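Local coordinates for protein aminoglycoside phosphotransferase (Alicyclobacillus acidocaldarius subsp. acidocaldarius, PDB 4PDY) that probably transfers a phosphate group to a small-molecule substrate, through a fold related to that of protein kinases, at residues K289-R293 / Q345-L349; P64-R68 / P96-H100; S29-L33 / V89-S93. One frame throughout, in Å; residues are numbered along the deposited sequence. Where two conformers were deposited one is given.

The three contacts fall into two groups on opposite sides of the chain's centre. Interactions 2 and 3 belong to the region around the six-stranded antiparallel sheet; their centres lie about 13 Å apart and their segments alternate along the chain. They share a direct seam, where Val98 CG2 packs 3.6 Å from Thr91 CG2 and 3.7 Å from Tyr31 CE1. Interaction 1, which follows both in sequence, joins helices of the C-terminal part, with its centre about 42 Å from that of interaction 2 and about 49 Å from that of interaction 3. The bound histidine lies about 11 Å from the side chain of Val89, and no residue of the three contacts lines its pocket.

Interaction 1. Residues K289-R293 / Q345-L349; sequences KSEYR and QVEHL
Lys289, Tyr292 and Arg293 pack against Val346 in a surface helix-helix contact, where the first turn of helix 289-300 meets the end of helix 319-347 and the chain's last modelled residues. The apolar centre is Val346, whose two methyls divide the work. CG2 lies 3.7 Å from Tyr292 CB and approaches the ring obliquely, while CG1 is turned to the aliphatic parts of its neighbours, 3.9 Å from Lys289 CG and 4.0 Å from Arg293 CG. Leu349, the last modelled residue, brings CD1 to 3.6 Å from Tyr292 CD2, and its other methyl, CD2, to the next ring carbon, CE2. Both segments belong to the helical C-terminal part of what is probably a kinase-like fold, and 46 of the 51 residues between them are helical. Tyr292 also meets Phe278 edge-to-face, which ties the contact to helix 271-284. An alanine in place of Tyr292 would lose the ring and is likely to open a gap beside Leu349 and Phe278, with the leucine methyls freer to move. Lys289 runs past Val346 with CG anti to the backbone N (chi1 -173°) and the rest of its chain extended, which carries CE to 3.5 Å from Val346 O. The same extension takes NZ to a salt bridge with Glu347 OE2 at 3.3 Å, a weak hydrogen bond; a bend at chi2 (-46°) turns the Glu347 carboxylate toward the amine. Arg293 directs its polar end elsewhere, to salt bridges with Asp205 and Asp207, so its contribution here is aliphatic.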
ATOM      1  N   LYS A 289      21.562  -1.375  -7.382  1.00 15.70           N
ATOM      2  CA  LYS A 289      21.671   0.047  -7.115  1.00 14.66           C
ATOM      3  C   LYS A 289      20.501   0.841  -7.726  1.00 13.07           C
ATOM      4  O   LYS A 289      19.981   1.757  -7.079  1.00 14.57           O
ATOM      5  CB  LYS A 289      22.993   0.575  -7.665  1.00 16.68           C
ATOM      6  CG  LYS A 289      23.305   2.018  -7.312  1.00 18.44           C
ATOM      7  CD  LYS A 289      24.737   2.384  -7.721  1.00 23.22           C
ATOM      8  CE  LYS A 289      25.020   3.824  -7.357  1.00 29.31           C
ATOM      9  NZ  LYS A 289      26.375   4.242  -7.792  1.00 36.42           N
ATOM     10  N   SER A 290      20.124   0.507  -8.969  1.00 13.64           N
ATOM     11  CA  SER A 290      19.079   1.251  -9.646  1.00 14.93           C
ATOM     12  C   SER A 290      17.722   1.100  -8.943  1.00 12.67           C
ATOM     13  O   SER A 290      16.904   1.994  -9.021  1.00 13.19           O
ATOM     14  CB  SER A 290      18.955   0.849 -11.124  1.00 18.17           C
ATOM     15  OG  SER A 290      18.714  -0.539 -11.315  1.00 23.75           O
ATOM     16  N   GLU A 291      17.487  -0.051  -8.306  1.00 12.93           N
ATOM     17  CA  GLU A 291      16.236  -0.256  -7.546  1.00 12.10           C
ATOM     18  C   GLU A 291      16.244   0.609  -6.304  1.00 10.09           C
ATOM     19  O   GLU A 291      15.223   1.216  -5.954  1.00 11.83           O
ATOM     20  CB  GLU A 291      16.019  -1.727  -7.203  1.00 12.90           C
ATOM     21  CG  GLU A 291      14.714  -2.016  -6.456  1.00 13.01           C
ATOM     22  CD  GLU A 291      14.402  -3.487  -6.469  1.00 13.70           C
ATOM     23  OE1 GLU A 291      15.267  -4.252  -6.038  1.00 16.97           O
ATOM     24  OE2 GLU A 291      13.288  -3.872  -6.875  1.00 13.91           O
ATOM     25  N   TYR A 292      17.373   0.654  -5.607  1.00 11.29           N
ATOM     26  CA  TYR A 292      17.500   1.580  -4.480  1.00 11.90           C
ATOM     27  C   TYR A 292      17.196   2.996  -4.934  1.00 11.78           C
ATOM     28  O   TYR A 292      16.558   3.769  -4.249  1.00 12.01           O
ATOM     29  CB  TYR A 292      18.888   1.548  -3.869  1.00 10.75           C
ATOM     30  CG  TYR A 292      19.165   0.475  -2.861  1.00 12.30           C
ATOM     31  CD1 TYR A 292      18.577   0.538  -1.598  1.00 13.51           C
ATOM     32  CD2 TYR A 292      20.014  -0.583  -3.137  1.00 14.48           C
ATOM     33  CE1 TYR A 292      18.837  -0.416  -0.635  1.00 15.18           C
ATOM     34  CE2 TYR A 292      20.281  -1.549  -2.180  1.00 14.59           C
ATOM     35  CZ  TYR A 292      19.671  -1.465  -0.928  1.00 14.31           C
ATOM     36  OH  TYR A 292      19.892  -2.402   0.067  1.00 18.93           O
ATOM     37  N   ARG A 293      17.743   3.372  -6.096  1.00 11.86           N
ATOM     38  CA  ARG A 293      17.570   4.757  -6.557  1.00 13.29           C
ATOM     39  C   ARG A 293      16.118   5.071  -6.908  1.00 10.69           C
ATOM     40  O   ARG A 293      15.653   6.178  -6.662  1.00 12.39           O
ATOM     41  CB  ARG A 293      18.512   5.065  -7.719  1.00 15.05           C
ATOM     42  CG  ARG A 293      19.953   4.794  -7.344  1.00 18.38           C
ATOM     43  CD  ARG A 293      20.863   5.975  -7.487  1.00 24.08           C
ATOM     44  NE  ARG A 293      20.818   6.552  -8.819  1.00 22.36           N
ATOM     45  CZ  ARG A 293      21.024   7.837  -9.077  1.00 27.49           C
ATOM     46  NH1 ARG A 293      20.943   8.266 -10.324  1.00 27.95           N
ATOM     47  NH2 ARG A 293      21.316   8.695  -8.098  1.00 28.91           N
ATOM     48  N   GLN A 345      24.671   5.451   1.577  1.00 16.64           N
ATOM     49  CA  GLN A 345      24.705   3.982   1.539  1.00 17.53           C
ATOM     50  C   GLN A 345      24.663   3.471   0.093  1.00 17.18           C
ATOM     51  O   GLN A 345      25.411   2.574  -0.287  1.00 22.13           O
ATOM     52  CB  GLN A 345      23.552   3.376   2.356  1.00 19.12           C
ATOM     53  CG  GLN A 345      23.582   1.854   2.484  1.00 22.52           C
ATOM     54  CD  GLN A 345      24.703   1.343   3.371  1.00 23.96           C
ATOM     55  OE1 GLN A 345      25.351   2.105   4.074  1.00 23.69           O
ATOM     56  NE2 GLN A 345      24.938   0.045   3.332  1.00 31.07           N
ATOM     57  N   VAL A 346      23.787   4.064  -0.717  1.00 18.11           N
ATOM     58  CA  VAL A 346      23.583   3.613  -2.083  1.00 17.73           C
ATOM     59  C   VAL A 346      24.828   3.874  -2.949  1.00 20.76           C
ATOM     60  O   VAL A 346      25.105   3.130  -3.889  1.00 27.32           O
ATOM     61  CB  VAL A 346      22.304   4.258  -2.640  1.00 18.15           C
ATOM     62  CG1 VAL A 346      22.129   3.962  -4.107  1.00 19.47           C
ATOM     63  CG2 VAL A 346      21.094   3.725  -1.875  1.00 18.14           C
ATOM     64  N   GLU A 347      25.580   4.914  -2.606  1.00 23.33           N
ATOM     65  CA  GLU A 347      26.873   5.179  -3.242  1.00 28.44           C
ATOM     66  C   GLU A 347      28.005   4.227  -2.834  1.00 31.58           C
ATOM     67  O   GLU A 347      28.995   4.143  -3.541  1.00 39.18           O
ATOM     68  CB  GLU A 347      27.293   6.632  -2.990  1.00 32.40           C
ATOM     69  CG  GLU A 347      26.657   7.628  -3.942  1.00 42.96           C
ATOM     70  CD  GLU A 347      26.715   7.182  -5.400  1.00 57.09           C
ATOM     71  OE1 GLU A 347      27.836   7.044  -5.942  1.00 72.11           O
ATOM     72  OE2 GLU A 347      25.636   6.963  -6.004  1.00 69.36           O
ATOM     73  N   HIS A 348      27.902   3.536  -1.706  0.50 32.50           N
ATOM     74  CA  HIS A 348      28.895   2.501  -1.389  0.50 31.83           C
ATOM     75  C   HIS A 348      28.210   1.187  -1.040  0.50 33.51           C
ATOM     76  O   HIS A 348      28.288   0.688   0.097  0.50 36.57           O
ATOM     77  CB  HIS A 348      29.871   2.951  -0.296  0.50 27.30           C
ATOM     78  CG  HIS A 348      29.210   3.472   0.944  0.50 25.28           C
ATOM     79  ND1 HIS A 348      28.522   2.663   1.822  0.50 24.95           N
ATOM     80  CD2 HIS A 348      29.157   4.721   1.463  0.50 26.54           C
ATOM     81  CE1 HIS A 348      28.063   3.396   2.819  0.50 24.53           C
ATOM     82  NE2 HIS A 348      28.427   4.648   2.623  0.50 25.63           N
ATOM     83  N   LEU A 349      27.496   0.660  -2.030  1.00 36.68           N
ATOM     84  CA  LEU A 349      26.942  -0.704  -1.948  1.00 38.52           C
ATOM     85  C   LEU A 349      28.007  -1.765  -2.246  1.00 49.84           C
ATOM     86  O   LEU A 349      28.345  -2.581  -1.382  1.00 61.55           O
ATOM     87  CB  LEU A 349      25.755  -0.893  -2.899  1.00 37.60           C
ATOM     88  CG  LEU A 349      24.499  -0.069  -2.614  1.00 35.14           C
ATOM     89  CD1 LEU A 349      23.521  -0.211  -3.765  1.00 31.15           C
ATOM     90  CD2 LEU A 349      23.836  -0.480  -1.301  1.00 38.22           C
TER

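Interaction 2. Residues P64-R68 / P96-H100; sequences PAHCR and PYVRH
Tyr97 has CG between its backbone N and carbonyl carbon (chi1 61°), which lays the ring against helix 64-79, and Arg68 meets it with a chain extended from CG to NE. The two side chains cross at about a right angle, the guanidinium and ring planes being 79° apart. Tyr97 CE2 lies over one guanidinium face together with Pro96 CG, whereas Arg68 NE stands near the plane of the ring, at its edge. Arg68 NH2 donates to Tyr97 OH at 3.3 Å, a bent bond (N-H...O 142°) with the oxygen tilted out of the guanidinium plane. A water 3.2 Å from Tyr97 OH also accepts a weak bond from Arg68 NE, giving the phenol oxygen a second polar neighbour. Together these contacts join the start of helix 64-79 to the loop leading into strand 98-100 of the six-stranded antiparallel sheet, consistent with a kinase-like fold. Pro64 CB packs 3.6 Å from Tyr97 CZ, and Cys67 SG makes an oblique sulfur-aromatic contact, 5.2 Å from the centroid of the Tyr97 ring. At the strand, Pro64 CG meets Arg99 CD at 3.9 Å, while the Arg99 guanidinium is engaged by Asp102 and Thr104.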
ATOM      1  N   PRO A  64     -16.109  -9.452 -12.135  1.00 13.83           N
ATOM      2  CA  PRO A  64     -15.864 -10.888 -12.023  1.00 15.83           C
ATOM      3  C   PRO A  64     -14.611 -11.348 -12.756  1.00 14.17           C
ATOM      4  O   PRO A  64     -13.883 -12.181 -12.231  1.00 13.72           O
ATOM      5  CB  PRO A  64     -17.133 -11.504 -12.609  1.00 19.35           C
ATOM      6  CG  PRO A  64     -18.192 -10.509 -12.290  1.00 21.42           C
ATOM      7  CD  PRO A  64     -17.533  -9.163 -12.382  1.00 17.24           C
ATOM      8  N   ALA A  65     -14.364 -10.803 -13.946  1.00 14.80           N
ATOM      9  CA  ALA A  65     -13.160 -11.171 -14.705  1.00 14.68           C
ATOM     10  C   ALA A  65     -11.876 -10.849 -13.918  1.00 13.15           C
ATOM     11  O   ALA A  65     -10.900 -11.595 -13.970  1.00 14.18           O
ATOM     12  CB  ALA A  65     -13.135 -10.467 -16.043  1.00 16.35           C
ATOM     13  N   HIS A  66     -11.906  -9.735 -13.199  1.00 11.44           N
ATOM     14  CA  HIS A  66     -10.795  -9.310 -12.367  1.00 12.05           C
ATOM     15  C   HIS A  66     -10.627 -10.275 -11.195  1.00 12.37           C
ATOM     16  O   HIS A  66      -9.537 -10.719 -10.873  1.00 10.81           O
ATOM     17  CB  HIS A  66     -11.019  -7.862 -11.938  1.00 11.88           C
ATOM     18  CG  HIS A  66      -9.939  -7.280 -11.092  1.00 11.15           C
ATOM     19  ND1 HIS A  66     -10.013  -5.996 -10.601  1.00 12.12           N
ATOM     20  CD2 HIS A  66      -8.790  -7.804 -10.595  1.00 11.96           C
ATOM     21  CE1 HIS A  66      -8.965  -5.752  -9.839  1.00 13.69           C
ATOM     22  NE2 HIS A  66      -8.211  -6.836  -9.810  1.00 12.75           N
ATOM     23  N   CYS A  67     -11.747 -10.650 -10.587  1.00 12.48           N
ATOM     24  CA  CYS A  67     -11.668 -11.628  -9.493  1.00 13.13           C
ATOM     25  C   CYS A  67     -11.021 -12.941  -9.968  1.00 12.75           C
ATOM     26  O   CYS A  67     -10.192 -13.521  -9.272  1.00 12.28           O
ATOM     27  CB  CYS A  67     -13.053 -11.879  -8.881  1.00 13.08           C
ATOM     28  SG  CYS A  67     -13.041 -12.808  -7.346  1.00 15.57           S
ATOM     29  N   ARG A  68     -11.393 -13.390 -11.161  1.00 12.22           N
ATOM     30  CA  ARG A  68     -10.811 -14.599 -11.719  1.00 12.32           C
ATOM     31  C   ARG A  68      -9.299 -14.524 -11.931  1.00 12.13           C
ATOM     32  O   ARG A  68      -8.583 -15.448 -11.524  1.00 12.32           O
ATOM     33  CB  ARG A  68     -11.529 -15.028 -12.994  1.00 13.78           C
ATOM     34  CG  ARG A  68     -12.945 -15.494 -12.698  1.00 17.47           C
ATOM     35  CD  ARG A  68     -13.603 -16.045 -13.935  1.00 20.27           C
ATOM     36  NE  ARG A  68     -14.972 -16.457 -13.648  1.00 20.44           N
ATOM     37  CZ  ARG A  68     -15.333 -17.641 -13.161  1.00 20.10           C
ATOM     38  NH1 ARG A  68     -14.439 -18.585 -12.878  1.00 19.91           N
ATOM     39  NH2 ARG A  68     -16.620 -17.868 -12.938  1.00 22.88           N
ATOM     40  N   PRO A  96     -15.370 -18.948  -7.854  1.00 13.11           N
ATOM     41  CA  PRO A  96     -14.550 -18.242  -6.855  1.00 12.65           C
ATOM     42  C   PRO A  96     -15.194 -16.983  -6.245  1.00 11.10           C
ATOM     43  O   PRO A  96     -14.608 -16.358  -5.378  1.00 10.71           O
ATOM     44  CB  PRO A  96     -13.291 -17.877  -7.653  1.00 15.32           C
ATOM     45  CG  PRO A  96     -13.804 -17.729  -9.035  1.00 16.85           C
ATOM     46  CD  PRO A  96     -14.884 -18.729  -9.229  1.00 16.12           C
ATOM     47  N   TYR A  97     -16.392 -16.622  -6.707  1.00  9.96           N
ATOM     48  CA  TYR A  97     -17.116 -15.458  -6.209  1.00  9.74           C
ATOM     49  C   TYR A  97     -18.596 -15.723  -6.379  1.00  9.81           C
ATOM     50  O   TYR A  97     -18.972 -16.662  -7.079  1.00 10.28           O
ATOM     51  CB  TYR A  97     -16.703 -14.189  -7.009  1.00 10.28           C
ATOM     52  CG  TYR A  97     -17.032 -14.312  -8.485  1.00 10.97           C
ATOM     53  CD1 TYR A  97     -18.309 -14.109  -8.967  1.00 12.44           C
ATOM     54  CD2 TYR A  97     -16.080 -14.746  -9.366  1.00 12.57           C
ATOM     55  CE1 TYR A  97     -18.618 -14.291 -10.292  1.00 14.47           C
ATOM     56  CE2 TYR A  97     -16.365 -14.922 -10.714  1.00 15.43           C
ATOM     57  CZ  TYR A  97     -17.641 -14.711 -11.165  1.00 14.99           C
ATOM     58  OH  TYR A  97     -17.947 -14.892 -12.481  1.00 20.27           O
ATOM     59  N   VAL A  98     -19.392 -14.834  -5.791  1.00  8.85           N
ATOM     60  CA  VAL A  98     -20.819 -14.734  -6.056  1.00  9.97           C
ATOM     61  C   VAL A  98     -21.063 -13.304  -6.545  1.00  9.68           C
ATOM     62  O   VAL A  98     -20.641 -12.358  -5.899  1.00 10.56           O
ATOM     63  CB  VAL A  98     -21.691 -15.003  -4.799  1.00 10.40           C
ATOM     64  CG1 VAL A  98     -23.166 -14.812  -5.087  1.00 10.85           C
ATOM     65  CG2 VAL A  98     -21.451 -16.399  -4.285  1.00 10.22           C
ATOM     66  N   ARG A  99     -21.794 -13.180  -7.636  1.00  9.94           N
ATOM     67  CA  ARG A  99     -22.175 -11.876  -8.157  1.00 11.43           C
ATOM     68  C   ARG A  99     -23.653 -11.687  -7.809  1.00 10.01           C
ATOM     69  O   ARG A  99     -24.484 -12.500  -8.210  1.00 13.68           O
ATOM     70  CB  ARG A  99     -21.966 -11.839  -9.671  1.00 14.23           C
ATOM     71  CG  ARG A  99     -22.296 -10.537 -10.338  1.00 15.86           C
ATOM     72  CD  ARG A  99     -21.216  -9.511 -10.065  1.00 16.18           C
ATOM     73  NE  ARG A  99     -21.575  -8.282 -10.711  1.00 17.92           N
ATOM     74  CZ  ARG A  99     -21.002  -7.119 -10.496  1.00 17.17           C
ATOM     75  NH1 ARG A  99     -19.986  -7.015  -9.648  1.00 14.13           N
ATOM     76  NH2 ARG A  99     -21.435  -6.061 -11.167  1.00 19.97           N
ATOM     77  N   HIS A 100     -23.971 -10.625  -7.087  1.00 10.89           N
ATOM     78  CA  HIS A 100     -25.364 -10.377  -6.684  1.00 10.93           C
ATOM     79  C   HIS A 100     -25.555  -8.896  -6.365  1.00 11.19           C
ATOM     80  O   HIS A 100     -24.736  -8.291  -5.663  1.00 11.48           O
ATOM     81  CB  HIS A 100     -25.706 -11.227  -5.459  1.00 12.06           C
ATOM     82  CG  HIS A 100     -27.143 -11.175  -5.050  1.00 14.82           C
ATOM     83  ND1 HIS A 100     -28.159 -11.665  -5.837  1.00 13.92           N
ATOM     84  CD2 HIS A 100     -27.724 -10.749  -3.903  1.00 18.43           C
ATOM     85  CE1 HIS A 100     -29.309 -11.521  -5.203  1.00 17.37           C
ATOM     86  NE2 HIS A 100     -29.072 -10.962  -4.030  1.00 20.36           N
TER
HETATM   87  O   HOH W   1     -16.331 -13.735 -15.035  1.00 18.93           O

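Interaction 3. Residues S29-L33 / V89-S93; sequences SKYDL and VTTSS
Lys30 and Ser92 make a direct polar link between these two loops: Ser92 N donates to Lys30 O at 2.9 Å, nearly straight (N-H...O 171°) and in the carbonyl plane. Ser92 OG also lies 3.1 Å from Lys30 O. Two waters bridge further polar groups of the two loops. One accepts from Tyr31 OH at 2.8 Å and donates to Val89 O; the other accepts from Asp32 N and donates to Thr90 O at 2.7 Å. The waters thus give partners to Tyr31 OH, Asp32 N, Val89 O and Thr90 O; Val89 is also tied by its backbone to Val107 of strand 103-109. Thr91 OG1, placed between its backbone N and carbonyl carbon (chi1 70°), pairs with Ser93 OG at 3.0 Å and accepts from Ala95 N. The same rotation turns the Thr91 methyl over one face of the Tyr31 ring, a CH-pi contact with CG2 4.0 Å from the centroid and 21° off the normal. Val89 O lies at the ring's edge, near its plane, while Val89 CG1 and Leu33 CD2 meet tip to tip at 4.1 Å. Lys30 NZ bonds to Ala26 O, back in helix 25-28. This loop-to-loop packing joins the segment preceding strand 35-41 to the loop after strand 88-89, at the margin of an antiparallel sheet consistent with the N-terminal lobe of a kinase-like fold.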
ATOM      1  N   SER A  29     -25.664 -18.620   1.341  1.00  9.71           N
ATOM      2  CA  SER A  29     -26.180 -19.928   0.999  1.00 11.24           C
ATOM      3  C   SER A  29     -25.677 -20.561  -0.299  1.00 11.21           C
ATOM      4  O   SER A  29     -25.943 -21.717  -0.576  1.00 11.38           O
ATOM      5  CB  SER A  29     -27.716 -19.863   1.000  1.00 13.90           C
ATOM      6  OG  SER A  29     -28.183 -19.755   2.333  1.00 18.19           O
ATOM      7  N   LYS A  30     -24.909 -19.801  -1.091  1.00 10.52           N
ATOM      8  CA  LYS A  30     -24.245 -20.387  -2.261  1.00 11.60           C
ATOM      9  C   LYS A  30     -23.029 -21.223  -1.876  1.00  8.70           C
ATOM     10  O   LYS A  30     -22.600 -22.070  -2.650  1.00 10.88           O
ATOM     11  CB  LYS A  30     -23.801 -19.294  -3.247  1.00 11.12           C
ATOM     12  CG  LYS A  30     -24.940 -18.456  -3.805  1.00 11.80           C
ATOM     13  CD  LYS A  30     -25.983 -19.314  -4.490  1.00 12.45           C
ATOM     14  CE  LYS A  30     -27.169 -18.516  -5.016  1.00 12.69           C
ATOM     15  NZ  LYS A  30     -27.968 -17.954  -3.883  1.00 13.55           N
ATOM     16  N   TYR A  31     -22.504 -21.010  -0.670  1.00  9.05           N
ATOM     17  CA  TYR A  31     -21.360 -21.762  -0.181  1.00  9.86           C
ATOM     18  C   TYR A  31     -21.851 -22.995   0.581  1.00  9.81           C
ATOM     19  O   TYR A  31     -23.058 -23.143   0.847  1.00 11.29           O
ATOM     20  CB  TYR A  31     -20.484 -20.866   0.700  1.00  9.37           C
ATOM     21  CG  TYR A  31     -19.851 -19.742  -0.088  1.00  9.74           C
ATOM     22  CD1 TYR A  31     -20.524 -18.562  -0.328  1.00 11.07           C
ATOM     23  CD2 TYR A  31     -18.576 -19.877  -0.614  1.00  9.33           C
ATOM     24  CE1 TYR A  31     -19.942 -17.541  -1.097  1.00  9.43           C
ATOM     25  CE2 TYR A  31     -17.998 -18.883  -1.391  1.00  8.98           C
ATOM     26  CZ  TYR A  31     -18.674 -17.708  -1.595  1.00  9.04           C
ATOM     27  OH  TYR A  31     -18.138 -16.685  -2.361  1.00 10.14           O
ATOM     28  N   ASP A  32     -20.917 -23.874   0.919  1.00 10.21           N
ATOM     29  CA  ASP A  32     -21.212 -25.046   1.753  1.00 10.36           C
ATOM     30  C   ASP A  32     -20.567 -24.988   3.148  1.00 10.58           C
ATOM     31  O   ASP A  32     -20.001 -25.965   3.645  1.00 15.82           O
ATOM     32  CB  ASP A  32     -20.793 -26.330   1.039  1.00 11.23           C
ATOM     33  CG  ASP A  32     -21.651 -26.635  -0.172  1.00 12.29           C
ATOM     34  OD1 ASP A  32     -22.889 -26.408  -0.118  1.00 13.17           O
ATOM     35  OD2 ASP A  32     -21.085 -27.150  -1.170  1.00 15.10           O
ATOM     36  N   LEU A  33     -20.686 -23.858   3.809  1.00 11.43           N
ATOM     37  CA  LEU A  33     -19.932 -23.606   5.027  1.00 11.08           C
ATOM     38  C   LEU A  33     -20.734 -23.722   6.331  1.00 11.28           C
ATOM     39  O   LEU A  33     -20.184 -23.539   7.425  1.00 11.64           O
ATOM     40  CB  LEU A  33     -19.299 -22.230   4.949  1.00 11.57           C
ATOM     41  CG  LEU A  33     -18.299 -22.070   3.805  1.00 12.19           C
ATOM     42  CD1 LEU A  33     -17.849 -20.620   3.759  1.00 12.88           C
ATOM     43  CD2 LEU A  33     -17.112 -23.011   3.951  1.00 13.81           C
ATOM     44  N   VAL A  89     -12.239 -19.597  -0.809  1.00 11.21           N
ATOM     45  CA  VAL A  89     -13.223 -20.673  -0.698  1.00 11.16           C
ATOM     46  C   VAL A  89     -14.166 -20.539  -1.878  1.00  9.88           C
ATOM     47  O   VAL A  89     -14.626 -19.443  -2.189  1.00 12.75           O
ATOM     48  CB  VAL A  89     -13.990 -20.597   0.638  1.00 13.34           C
ATOM     49  CG1 VAL A  89     -15.037 -21.693   0.680  1.00 14.22           C
ATOM     50  CG2 VAL A  89     -12.979 -20.707   1.769  1.00 15.26           C
ATOM     51  N   THR A  90     -14.470 -21.647  -2.530  1.00 10.84           N
ATOM     52  CA  THR A  90     -15.358 -21.628  -3.677  1.00 10.75           C
ATOM     53  C   THR A  90     -16.785 -21.973  -3.286  1.00 11.64           C
ATOM     54  O   THR A  90     -17.015 -22.562  -2.238  1.00 12.47           O
ATOM     55  CB  THR A  90     -14.907 -22.584  -4.777  1.00 13.69           C
ATOM     56  OG1 THR A  90     -14.858 -23.913  -4.285  1.00 18.05           O
ATOM     57  CG2 THR A  90     -13.520 -22.179  -5.319  1.00 15.66           C
ATOM     58  N   THR A  91     -17.735 -21.598  -4.123  1.00  9.92           N
ATOM     59  CA  THR A  91     -19.131 -21.879  -3.893  1.00 10.78           C
ATOM     60  C   THR A  91     -19.422 -23.367  -4.145  1.00 12.03           C
ATOM     61  O   THR A  91     -18.559 -24.139  -4.579  1.00 13.99           O
ATOM     62  CB  THR A  91     -20.013 -21.042  -4.834  1.00 11.67           C
ATOM     63  OG1 THR A  91     -19.855 -21.526  -6.175  1.00 12.40           O
ATOM     64  CG2 THR A  91     -19.695 -19.542  -4.741  1.00 11.60           C
ATOM     65  N   SER A  92     -20.667 -23.748  -3.905  1.00 12.47           N
ATOM     66  CA  SER A  92     -21.099 -25.111  -4.167  1.00 14.67           C
ATOM     67  C   SER A  92     -21.004 -25.491  -5.647  1.00 15.15           C
ATOM     68  O   SER A  92     -20.949 -26.669  -5.976  1.00 20.84           O
ATOM     69  CB  SER A  92     -22.530 -25.320  -3.681  1.00 15.03           C
ATOM     70  OG  SER A  92     -23.405 -24.471  -4.389  1.00 16.39           O
ATOM     71  N   SER A  93     -21.013 -24.489  -6.531  1.00 16.21           N
ATOM     72  CA  SER A  93     -20.788 -24.715  -7.959  1.00 17.73           C
ATOM     73  C   SER A  93     -19.330 -24.514  -8.410  1.00 19.21           C
ATOM     74  O   SER A  93     -19.062 -24.443  -9.614  1.00 22.75           O
ATOM     75  CB  SER A  93     -21.691 -23.793  -8.760  1.00 21.87           C
ATOM     76  OG  SER A  93     -21.226 -22.460  -8.684  1.00 27.53           O
TER
HETATM   77  O   HOH W   2     -15.416 -16.955  -2.775  1.00  9.60           O
HETATM   78  O   HOH W   3     -18.309 -23.911  -0.266  1.00 15.50           O